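Local structure of hypothetical protein Atu3615 (Agrobacterium tumefaciens str. C58, 1ZNP) at residues P91-L94 against R98-V101; E63-H66 against P72-L75; Q8-E13 against F117-C122; Q27-K32 against G38-I43. The protein is of unknown function but belongs to the DUF985 family of the cupin superfamily and is found here as an assembly of two chains. One frame throughout, in Å; residues are numbered along the deposited sequence.

Interaction 1. Residues P91-L94 against R98-V101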
loop_
_atom_site.group_PDB
_atom_site.type_symbol
_atom_site.label_atom_id
_atom_site.label_comp_id
_atom_site.label_asym_id
_atom_site.label_seq_id
_atom_site.Cartn_x
_atom_site.Cartn_y
_atom_site.Cartn_z
ATOM N N PRO A 91 3.422 8.475 10.146
ATOM C CA PRO A 91 4.111 7.868 11.280
ATOM C C PRO A 91 3.315 6.873 12.132
ATOM O O PRO A 91 3.903 6.171 12.945
ATOM C CB PRO A 91 4.535 9.086 12.087
ATOM C CG PRO A 91 3.334 9.971 11.954
ATOM C CD PRO A 91 2.972 9.844 10.477
ATOM N N ALA A 92 1.995 6.822 11.967
ATOM C CA ALA A 92 1.162 5.908 12.760
ATOM C C ALA A 92 1.352 4.454 12.315
ATOM O O ALA A 92 0.460 3.814 11.753
ATOM C CB ALA A 92 -0.310 6.317 12.656
ATOM N N ILE A 93 2.541 3.956 12.609
ATOM C CA ILE A 93 2.984 2.623 12.253
ATOM C C ILE A 93 2.122 1.448 12.750
ATOM O O ILE A 93 2.170 0.351 12.189
ATOM C CB ILE A 93 4.461 2.473 12.716
ATOM C CG1 ILE A 93 5.247 1.689 11.670
ATOM C CG2 ILE A 93 4.538 1.841 14.097
ATOM C CD1 ILE A 93 5.417 2.442 10.356
ATOM N N LEU A 94 1.326 1.678 13.789
ATOM C CA LEU A 94 0.479 0.620 14.342
ATOM C C LEU A 94 -0.947 0.692 13.794
ATOM O O LEU A 94 -1.824 -0.070 14.213
ATOM C CB LEU A 94 0.437 0.726 15.869
ATOM C CG LEU A 94 1.776 0.842 16.613
ATOM C CD1 LEU A 94 1.505 0.941 18.115
ATOM C CD2 LEU A 94 2.674 -0.362 16.303
ATOM N N ARG A 98 3.098 3.885 7.117
ATOM C CA ARG A 98 4.530 3.674 6.952
ATOM C C ARG A 98 5.072 5.029 6.530
ATOM O O ARG A 98 4.536 5.659 5.627
ATOM C CB ARG A 98 4.819 2.605 5.893
ATOM C CG ARG A 98 4.499 1.166 6.361
ATOM C CD ARG A 98 5.428 0.787 7.504
ATOM N NE ARG A 98 5.167 -0.514 8.118
ATOM C CZ ARG A 98 4.224 -0.759 9.028
ATOM N NH1 ARG A 98 4.087 -1.979 9.529
ATOM N NH2 ARG A 98 3.423 0.205 9.443
ATOM N N PRO A 99 6.120 5.509 7.214
ATOM C CA PRO A 99 6.726 6.806 6.903
ATOM C C PRO A 99 7.688 6.744 5.726
ATOM O O PRO A 99 8.320 7.728 5.378
ATOM C CB PRO A 99 7.424 7.181 8.208
ATOM C CG PRO A 99 7.915 5.834 8.705
ATOM C CD PRO A 99 6.730 4.905 8.413
ATOM N N GLN A 100 7.796 5.575 5.119
ATOM C CA GLN A 100 8.691 5.405 3.981
ATOM C C GLN A 100 8.007 4.501 2.982
ATOM O O GLN A 100 7.503 3.451 3.351
ATOM C CB GLN A 100 10.005 4.769 4.428
ATOM C CG GLN A 100 11.091 4.815 3.385
ATOM C CD GLN A 100 12.307 4.028 3.802
ATOM O OE1 GLN A 100 12.441 2.846 3.473
ATOM N NE2 GLN A 100 13.196 4.670 4.547
ATOM N N VAL A 101 7.962 4.930 1.726
ATOM C CA VAL A 101 7.350 4.132 0.666
ATOM C C VAL A 101 8.153 4.288 -0.630
ATOM O O VAL A 101 8.541 5.400 -1.023
ATOM C CB VAL A 101 5.867 4.512 0.444
ATOM C CG1 VAL A 101 5.713 6.001 0.465
ATOM C CG2 VAL A 101 5.381 3.971 -0.878
#

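Interaction 2. Residues E63-H66 against P72-L75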
loop_
_atom_site.group_PDB
_atom_site.type_symbol
_atom_site.label_atom_id
_atom_site.label_comp_id
_atom_site.label_asym_id
_atom_site.label_seq_id
_atom_site.Cartn_x
_atom_site.Cartn_y
_atom_site.Cartn_z
ATOM N N GLU A 63 11.977 6.478 -6.821
ATOM C CA GLU A 63 11.798 7.577 -5.904
ATOM C C GLU A 63 11.257 7.057 -4.576
ATOM O O GLU A 63 10.319 6.268 -4.544
ATOM C CB GLU A 63 10.840 8.604 -6.501
ATOM C CG GLU A 63 10.531 9.758 -5.562
ATOM C CD GLU A 63 10.038 10.987 -6.295
ATOM O OE1 GLU A 63 9.226 10.829 -7.230
ATOM O OE2 GLU A 63 10.461 12.106 -5.925
ATOM N N VAL A 64 11.869 7.475 -3.477
ATOM C CA VAL A 64 11.404 7.047 -2.176
ATOM C C VAL A 64 10.851 8.244 -1.406
ATOM O O VAL A 64 11.516 9.282 -1.279
ATOM C CB VAL A 64 12.537 6.419 -1.357
ATOM C CG1 VAL A 64 12.016 6.024 0.023
ATOM C CG2 VAL A 64 13.118 5.223 -2.109
ATOM N N TRP A 65 9.633 8.087 -0.897
ATOM C CA TRP A 65 8.979 9.139 -0.128
ATOM C C TRP A 65 9.237 8.964 1.365
ATOM O O TRP A 65 9.257 7.845 1.874
ATOM C CB TRP A 65 7.470 9.136 -0.403
ATOM C CG TRP A 65 7.076 9.697 -1.746
ATOM C CD1 TRP A 65 7.456 9.240 -2.975
ATOM C CD2 TRP A 65 6.180 10.793 -1.986
ATOM N NE1 TRP A 65 6.851 9.979 -3.965
ATOM C CE2 TRP A 65 6.063 10.939 -3.386
ATOM C CE3 TRP A 65 5.463 11.664 -1.152
ATOM C CZ2 TRP A 65 5.261 11.918 -3.972
ATOM C CZ3 TRP A 65 4.665 12.640 -1.734
ATOM C CH2 TRP A 65 4.571 12.757 -3.133
ATOM N N HIS A 66 9.450 10.081 2.059
ATOM C CA HIS A 66 9.721 10.057 3.497
ATOM C C HIS A 66 8.834 11.076 4.209
ATOM O O HIS A 66 8.812 12.257 3.836
ATOM C CB HIS A 66 11.194 10.397 3.777
ATOM C CG HIS A 66 12.170 9.594 2.970
ATOM N ND1 HIS A 66 12.460 9.879 1.651
ATOM C CD2 HIS A 66 12.927 8.521 3.295
ATOM C CE1 HIS A 66 13.355 9.019 1.202
ATOM N NE2 HIS A 66 13.656 8.187 2.180
ATOM N N PRO A 72 -0.935 12.586 7.668
ATOM C CA PRO A 72 -0.401 11.573 6.753
ATOM C C PRO A 72 -0.792 11.902 5.325
ATOM O O PRO A 72 -1.544 12.844 5.078
ATOM C CB PRO A 72 -1.037 10.276 7.252
ATOM C CG PRO A 72 -2.309 10.743 7.924
ATOM C CD PRO A 72 -1.852 11.983 8.650
ATOM N N ILE A 73 -0.283 11.122 4.385
ATOM C CA ILE A 73 -0.579 11.335 2.983
ATOM C C ILE A 73 -1.100 10.063 2.338
ATOM O O ILE A 73 -0.824 8.956 2.794
ATOM C CB ILE A 73 0.700 11.806 2.213
ATOM C CG1 ILE A 73 0.691 13.329 2.064
ATOM C CG2 ILE A 73 0.808 11.107 0.851
ATOM C CD1 ILE A 73 1.900 13.881 1.334
ATOM N N ALA A 74 -1.883 10.235 1.280
ATOM C CA ALA A 74 -2.377 9.097 0.534
ATOM C C ALA A 74 -1.525 9.108 -0.737
ATOM O O ALA A 74 -1.594 10.045 -1.541
ATOM C CB ALA A 74 -3.820 9.273 0.208
ATOM N N LEU A 75 -0.690 8.082 -0.880
ATOM C CA LEU A 75 0.197 7.942 -2.029
ATOM C C LEU A 75 -0.366 6.843 -2.923
ATOM O O LEU A 75 -0.595 5.721 -2.472
ATOM C CB LEU A 75 1.605 7.582 -1.559
ATOM C CG LEU A 75 2.715 7.641 -2.604
ATOM C CD1 LEU A 75 2.861 9.039 -3.139
ATOM C CD2 LEU A 75 4.015 7.214 -1.972
#

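Interaction 3. Residues Q8-E13 against F117-C122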
loop_
_atom_site.group_PDB
_atom_site.type_symbol
_atom_site.label_atom_id
_atom_site.label_comp_id
_atom_site.label_asym_id
_atom_site.label_seq_id
_atom_site.Cartn_x
_atom_site.Cartn_y
_atom_site.Cartn_z
ATOM N N GLN A 8 2.545 27.931 5.260
ATOM C CA GLN A 8 3.248 29.145 4.876
ATOM C C GLN A 8 4.524 29.358 5.668
ATOM O O GLN A 8 5.484 29.939 5.161
ATOM C CB GLN A 8 2.348 30.372 5.012
ATOM C CG GLN A 8 1.749 30.802 3.683
ATOM C CD GLN A 8 2.816 31.218 2.655
ATOM O OE1 GLN A 8 2.629 31.045 1.445
ATOM N NE2 GLN A 8 3.927 31.777 3.135
ATOM N N ALA A 9 4.544 28.894 6.909
ATOM C CA ALA A 9 5.740 29.057 7.713
ATOM C C ALA A 9 6.812 28.090 7.188
ATOM O O ALA A 9 8.001 28.416 7.148
ATOM C CB ALA A 9 5.424 28.784 9.177
ATOM N N ILE A 10 6.380 26.907 6.764
ATOM C CA ILE A 10 7.300 25.904 6.237
ATOM C C ILE A 10 7.851 26.369 4.904
ATOM O O ILE A 10 9.061 26.336 4.676
ATOM C CB ILE A 10 6.599 24.549 6.038
ATOM C CG1 ILE A 10 6.156 24.003 7.393
ATOM C CG2 ILE A 10 7.552 23.563 5.380
ATOM C CD1 ILE A 10 5.224 22.815 7.312
ATOM N N ILE A 11 6.943 26.789 4.028
ATOM C CA ILE A 11 7.297 27.287 2.701
ATOM C C ILE A 11 8.322 28.402 2.837
ATOM O O ILE A 11 9.301 28.469 2.093
ATOM C CB ILE A 11 6.059 27.864 1.980
ATOM C CG1 ILE A 11 5.145 26.727 1.527
ATOM C CG2 ILE A 11 6.484 28.741 0.819
ATOM C CD1 ILE A 11 3.908 27.202 0.794
ATOM N N ARG A 12 8.077 29.282 3.797
ATOM C CA ARG A 12 8.969 30.396 4.039
ATOM C C ARG A 12 10.298 29.938 4.622
ATOM O O ARG A 12 11.361 30.316 4.123
ATOM C CB ARG A 12 8.304 31.414 4.975
ATOM C CG ARG A 12 9.274 32.438 5.551
ATOM C CD ARG A 12 10.070 33.135 4.445
ATOM N NE ARG A 12 11.244 33.837 4.962
ATOM C CZ ARG A 12 12.084 34.552 4.217
ATOM N NH1 ARG A 12 11.884 34.667 2.909
ATOM N NH2 ARG A 12 13.126 35.149 4.785
ATOM N N GLU A 13 10.240 29.114 5.662
ATOM C CA GLU A 13 11.456 28.644 6.301
ATOM C C GLU A 13 12.361 27.800 5.423
ATOM O O GLU A 13 13.574 27.930 5.483
ATOM C CB GLU A 13 11.114 27.865 7.567
ATOM C CG GLU A 13 12.332 27.341 8.328
ATOM C CD GLU A 13 13.242 28.445 8.849
ATOM O OE1 GLU A 13 12.783 29.608 8.954
ATOM O OE2 GLU A 13 14.412 28.147 9.173
ATOM N N PHE A 117 -1.565 19.961 5.966
ATOM C CA PHE A 117 -0.320 19.892 5.224
ATOM C C PHE A 117 0.500 18.684 5.615
ATOM O O PHE A 117 0.311 18.096 6.676
ATOM C CB PHE A 117 0.536 21.141 5.457
ATOM C CG PHE A 117 1.208 21.170 6.802
ATOM C CD1 PHE A 117 0.650 21.885 7.857
ATOM C CD2 PHE A 117 2.376 20.449 7.025
ATOM C CE1 PHE A 117 1.248 21.883 9.123
ATOM C CE2 PHE A 117 2.980 20.438 8.286
ATOM C CZ PHE A 117 2.409 21.162 9.341
ATOM N N THR A 118 1.427 18.341 4.736
ATOM C CA THR A 118 2.342 17.249 4.956
ATOM C C THR A 118 3.670 17.657 4.331
ATOM O O THR A 118 3.741 17.993 3.145
ATOM C CB THR A 118 1.870 15.928 4.303
ATOM O OG1 THR A 118 0.588 15.555 4.825
ATOM C CG2 THR A 118 2.863 14.805 4.604
ATOM N N LEU A 119 4.704 17.657 5.160
ATOM C CA LEU A 119 6.050 17.976 4.729
ATOM C C LEU A 119 6.701 16.612 4.515
ATOM O O LEU A 119 6.702 15.776 5.412
ATOM C CB LEU A 119 6.812 18.699 5.845
ATOM C CG LEU A 119 8.060 19.519 5.505
ATOM C CD1 LEU A 119 9.087 19.368 6.608
ATOM C CD2 LEU A 119 8.650 19.075 4.184
ATOM N N VAL A 120 7.251 16.379 3.333
ATOM C CA VAL A 120 7.911 15.121 3.081
ATOM C C VAL A 120 9.257 15.337 2.415
ATOM O O VAL A 120 9.620 16.451 2.030
ATOM C CB VAL A 120 7.073 14.202 2.159
ATOM C CG1 VAL A 120 5.711 13.926 2.768
ATOM C CG2 VAL A 120 6.902 14.845 0.801
ATOM N N GLY A 121 9.991 14.240 2.293
ATOM C CA GLY A 121 11.267 14.247 1.625
ATOM C C GLY A 121 11.166 13.229 0.503
ATOM O O GLY A 121 10.408 12.255 0.604
ATOM N N CYS A 122 11.914 13.456 -0.571
ATOM C CA CYS A 122 11.918 12.547 -1.705
ATOM C C CYS A 122 13.336 12.341 -2.179
ATOM O O CYS A 122 14.059 13.299 -2.444
ATOM C CB CYS A 122 11.065 13.095 -2.848
ATOM S SG CYS A 122 9.264 13.084 -2.545
#

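Interaction 4. Residues Q27-K32 against G38-I43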
loop_
_atom_site.group_PDB
_atom_site.type_symbol
_atom_site.label_atom_id
_atom_site.label_comp_id
_atom_site.label_asym_id
_atom_site.label_seq_id
_atom_site.Cartn_x
_atom_site.Cartn_y
_atom_site.Cartn_z
ATOM N N GLN A 27 15.040 21.602 -3.918
ATOM C CA GLN A 27 16.034 20.544 -4.041
ATOM C C GLN A 27 17.086 20.850 -2.986
ATOM O O GLN A 27 17.579 21.973 -2.894
ATOM C CB GLN A 27 16.653 20.534 -5.440
ATOM C CG GLN A 27 17.671 19.424 -5.658
ATOM C CD GLN A 27 18.204 19.385 -7.083
ATOM O OE1 GLN A 27 17.465 19.130 -8.031
ATOM N NE2 GLN A 27 19.495 19.646 -7.235
ATOM N N THR A 28 17.419 19.852 -2.180
ATOM C CA THR A 28 18.386 20.029 -1.111
ATOM C C THR A 28 19.698 19.345 -1.408
ATOM O O THR A 28 20.670 19.543 -0.696
ATOM C CB THR A 28 17.859 19.444 0.190
ATOM O OG1 THR A 28 17.601 18.046 -0.002
ATOM C CG2 THR A 28 16.562 20.131 0.607
ATOM N N PHE A 29 19.736 18.537 -2.456
ATOM C CA PHE A 29 20.962 17.835 -2.752
ATOM C C PHE A 29 21.021 17.097 -4.092
ATOM O O PHE A 29 20.027 16.550 -4.579
ATOM C CB PHE A 29 21.221 16.849 -1.605
ATOM C CG PHE A 29 22.403 15.944 -1.811
ATOM C CD1 PHE A 29 23.694 16.427 -1.688
ATOM C CD2 PHE A 29 22.216 14.593 -2.107
ATOM C CE1 PHE A 29 24.785 15.586 -1.856
ATOM C CE2 PHE A 29 23.303 13.731 -2.279
ATOM C CZ PHE A 29 24.590 14.231 -2.153
ATOM N N ARG A 30 22.205 17.123 -4.687
ATOM C CA ARG A 30 22.497 16.389 -5.909
ATOM C C ARG A 30 23.953 15.960 -5.701
ATOM O O ARG A 30 24.849 16.794 -5.520
ATOM C CB ARG A 30 22.358 17.236 -7.188
ATOM C CG ARG A 30 22.643 16.378 -8.445
ATOM C CD ARG A 30 22.490 17.087 -9.789
ATOM N NE ARG A 30 21.125 17.533 -10.023
ATOM C CZ ARG A 30 20.121 16.760 -10.421
ATOM N NH1 ARG A 30 18.917 17.298 -10.584
ATOM N NH2 ARG A 30 20.312 15.467 -10.678
ATOM N N ASP A 31 24.169 14.652 -5.693
ATOM C CA ASP A 31 25.492 14.086 -5.486
ATOM C C ASP A 31 26.449 14.517 -6.592
ATOM O O ASP A 31 26.097 14.478 -7.762
ATOM C CB ASP A 31 25.375 12.560 -5.448
ATOM C CG ASP A 31 26.548 11.900 -4.765
ATOM O OD1 ASP A 31 26.344 10.813 -4.189
ATOM O OD2 ASP A 31 27.672 12.458 -4.809
ATOM N N LYS A 32 27.657 14.923 -6.225
ATOM C CA LYS A 32 28.630 15.339 -7.232
ATOM C C LYS A 32 29.175 14.095 -7.912
ATOM O O LYS A 32 29.702 14.160 -9.019
ATOM C CB LYS A 32 29.785 16.119 -6.602
ATOM C CG LYS A 32 29.368 17.282 -5.709
ATOM C CD LYS A 32 28.319 18.192 -6.354
ATOM C CE LYS A 32 27.951 19.322 -5.386
ATOM N NZ LYS A 32 26.667 19.999 -5.724
ATOM N N GLY A 38 24.121 12.708 -10.842
ATOM C CA GLY A 38 24.527 12.368 -9.495
ATOM C C GLY A 38 23.984 11.000 -9.104
ATOM O O GLY A 38 22.945 10.576 -9.609
ATOM N N HIS A 39 24.686 10.291 -8.225
ATOM C CA HIS A 39 24.205 8.994 -7.795
ATOM C C HIS A 39 22.779 9.159 -7.272
ATOM O O HIS A 39 21.997 8.228 -7.335
ATOM C CB HIS A 39 25.090 8.388 -6.694
ATOM C CG HIS A 39 26.401 7.871 -7.192
ATOM N ND1 HIS A 39 26.509 7.087 -8.321
ATOM C CD2 HIS A 39 27.653 7.985 -6.693
ATOM C CE1 HIS A 39 27.772 6.739 -8.494
ATOM N NE2 HIS A 39 28.488 7.271 -7.520
ATOM N N SER A 40 22.440 10.338 -6.755
ATOM C CA SER A 40 21.083 10.557 -6.271
ATOM C C SER A 40 20.776 12.025 -5.996
ATOM O O SER A 40 21.659 12.872 -6.079
ATOM C CB SER A 40 20.851 9.766 -4.988
ATOM O OG SER A 40 21.485 10.395 -3.883
ATOM N N THR A 41 19.513 12.313 -5.687
ATOM C CA THR A 41 19.081 13.665 -5.331
ATOM C C THR A 41 18.088 13.536 -4.180
ATOM O O THR A 41 17.535 12.449 -3.938
ATOM C CB THR A 41 18.360 14.432 -6.476
ATOM O OG1 THR A 41 17.152 13.754 -6.819
ATOM C CG2 THR A 41 19.260 14.576 -7.704
ATOM N N ALA A 42 17.883 14.641 -3.468
ATOM C CA ALA A 42 16.962 14.689 -2.347
ATOM C C ALA A 42 16.161 15.973 -2.515
ATOM O O ALA A 42 16.600 16.895 -3.196
ATOM C CB ALA A 42 17.725 14.691 -1.013
ATOM N N ILE A 43 15.005 16.043 -1.864
ATOM C CA ILE A 43 14.128 17.191 -2.002
ATOM C C ILE A 43 13.191 17.335 -0.802
ATOM O O ILE A 43 12.893 16.360 -0.133
ATOM C CB ILE A 43 13.288 17.005 -3.299
ATOM C CG1 ILE A 43 13.796 17.940 -4.385
ATOM C CG2 ILE A 43 11.801 17.120 -3.023
ATOM C CD1 ILE A 43 14.731 17.257 -5.381
HETATM O O HOH W 1 24.001 10.026 -3.222
#

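Interaction 1. Residues P91-L94 against R98-V101
The guanidinium of Arg-98 carries Ile-93 on one face: CG1 of the isoleucine lies over the flat group, 3.2 Å from NH2, and its terminal CD1 is 3.1 Å from the same nitrogen. The same NH2 donates to the backbone O of Ile-93 at 3.0 Å. The acceptor is tilted 24° from the guanidinium plane and the bond is bent, with 143° at the hydrogen, but on the carbonyl side the donor sits in the carbonyl plane on a lone pair. The two side chains cross at about a right angle. Arg-98 turns its CB away from residues 91-94, then folds back: a bend at chi2 (-65°) carries the chain round, and its CD passes 3.3 Å from Ile-93 CD1. That same methyl also meets Pro-99, 3.4 Å from CD of the ring. Upstream, Ala-92 is the centre of an inverse gamma turn, closed by Ile-93 N to Pro-91 O at 2.6 Å, and its own N is bonded to Glu-97 OE1. Backbone bonds of Arg-98 to Thr-88 and Gly-90 tie it to strand 85-89 and the residue after it, Pro-99 packs on Tyr-67, and Arg-98 touches Thr-86 of the second subunit. The contact lies at the surface, where the loop after strand 85-89 meets the start of strand 97-103. Ile-93 thus serves both characters of the arginine, its carbonyl taking an N-H and its side chain lying over one face, so that a polar and an apolar contact join the loop to the strand.

Interaction 2. Residues E63-H66 against P72-L75
The backbones of residues 63-66 and 72-75 stay separate, the CA atoms of Trp-65 and Leu-75 being 9.1 Å apart with no hydrogen bond between the segments, so that side chains alone join them. Trp-65 and Leu-75 both point inward. Leu-75 CD1 sits over the indole, 3.8 Å from the centroid of the six-membered ring and only 12° off its normal, a CH-pi contact, with CE2 the nearest ring atom at 3.7 Å. Its other methyl, CD2, reaches the five-membered part, 3.9 Å from Trp-65 CG. With CG anti to the backbone N (chi1 -169°) the leucine reaches toward the indole, and its chi2 of 62° lays one methyl on each ring. Ile-73 comes instead to the edge of the indole, near its plane, where CD1 lies 4.3 Å from Trp-65 CZ3. The polar end of the ring is satisfied outside the pair: Trp-65 NE1 bonds to Gln-109 OE1, while the NE2 of that glutamine bonds to Glu-63 OE1. Val-101, Leu-89 and Ala-111 pack round the same indole. Strands 63-68 and 73-78 are not neighbours in the sheet, and side chains meeting across the interior from such strands are as expected for the core of a cupin beta-barrel.

Interaction 3. Residues Q8-E13 against F117-C122
Helix 7-14, near the N terminus, lies against strand 117-124, and a single residue, Ile-10, makes the contact from the helix side. Its CD1 stands over one face of the Phe-117 ring as a CH-pi contact, 3.9 Å from the centroid and 29° off the normal. That offset brings the methyl closest to the rim, at 3.4 Å from CE2 and 3.7 Å from CD2. The branch methyl CG2 of Ile-10 goes to the other partner, 4.1 Å from Leu-119 CG. With CG1 beside the backbone N (chi1 -64°) and CG2 anti to it, the isoleucine splits its two branches between residues two apart on the strand. The alternation of the strand sorts the two sides of the cupin sheet: Phe-117 and Leu-119 face the helix, whereas Thr-118 and Val-120 face inward, both packing on Ile-73, Val-120 also on Trp-65. Thr-118 OG1 is bonded to Ala-71 O and Ser-113 OG. The CA atoms of Ile-10 and Leu-119 are 8.2 Å apart, a distance spanned by side chains with no hydrogen bond between the segments. Ile-10 is buried further by Met-5, Leu-16 and Leu-46, the last on the adjacent strand 41-48, where Glu-48 meets the next helix residue, Ile-11.

Interaction 4. Residues Q27-K32 against G38-I43
Ala-42 N donates to Phe-29 O at 3.1 Å, and Thr-28 N to Ala-42 O at 3.2 Å, in the beta hairpin of strands 24-30 and 41-48, the segments antiparallel at 170°. The register slips by one between Gln-27 and Phe-29, a beta bulge: Gln-27 with Ile-43 is a non-hydrogen-bonded pair, Phe-29 with Ala-42 a hydrogen-bonded one. A third bond, Asp-31 N to Ser-40 O at 3.1 Å, is nearly straight (175°) and extends the ladder toward the turn. On the face they share, Arg-30 and Thr-41 lie side by side, with Thr-41 CG2 3.3 Å above the guanidinium plane, offset toward its rim. The guanidinium is positioned by Arg-37 O on NH2 and Phe-128 O on NH1. On the opposite face of the sheet, Phe-29 CB packs on Ala-42 CB at 4.2 Å, and Asp-31 N lies over the ring toward its rim. Gly-38, at a positive phi (85°), brings its CA to 3.1 Å from Asp-31 O. Asp-31 OD2 accepts from Ala-33 N, while a water at the edge of the Phe-29 ring, in its plane, donates to OD1 at 2.7 Å and is hydrogen-bonded to Ser-40 OG at 2.6 Å.

In the fold
From the N terminus, helix 7-14 opens interaction 3, which closes only at strand 117-124 and thereby spans the other three. Within it, interaction 4 (27-32 with 38-43) closes first, then interaction 2 (63-66 with 72-75), then interaction 1 (91-94 with 98-101); these three follow in series and none cross. All four reach one sheet, where strands 41-48, 117-124, 63-68 and 97-103 are successive neighbours. Probable backbone bonds join them: Cys-122 N to Ile-43 O links interactions 3 and 4, Gly-121 N to His-66 O links 2 and 3, and Trp-65 N to Val-101 O links 1 and 2. Interaction 2 is interior; interactions 1 and 4 lie at the surface, centres about 24 Å apart.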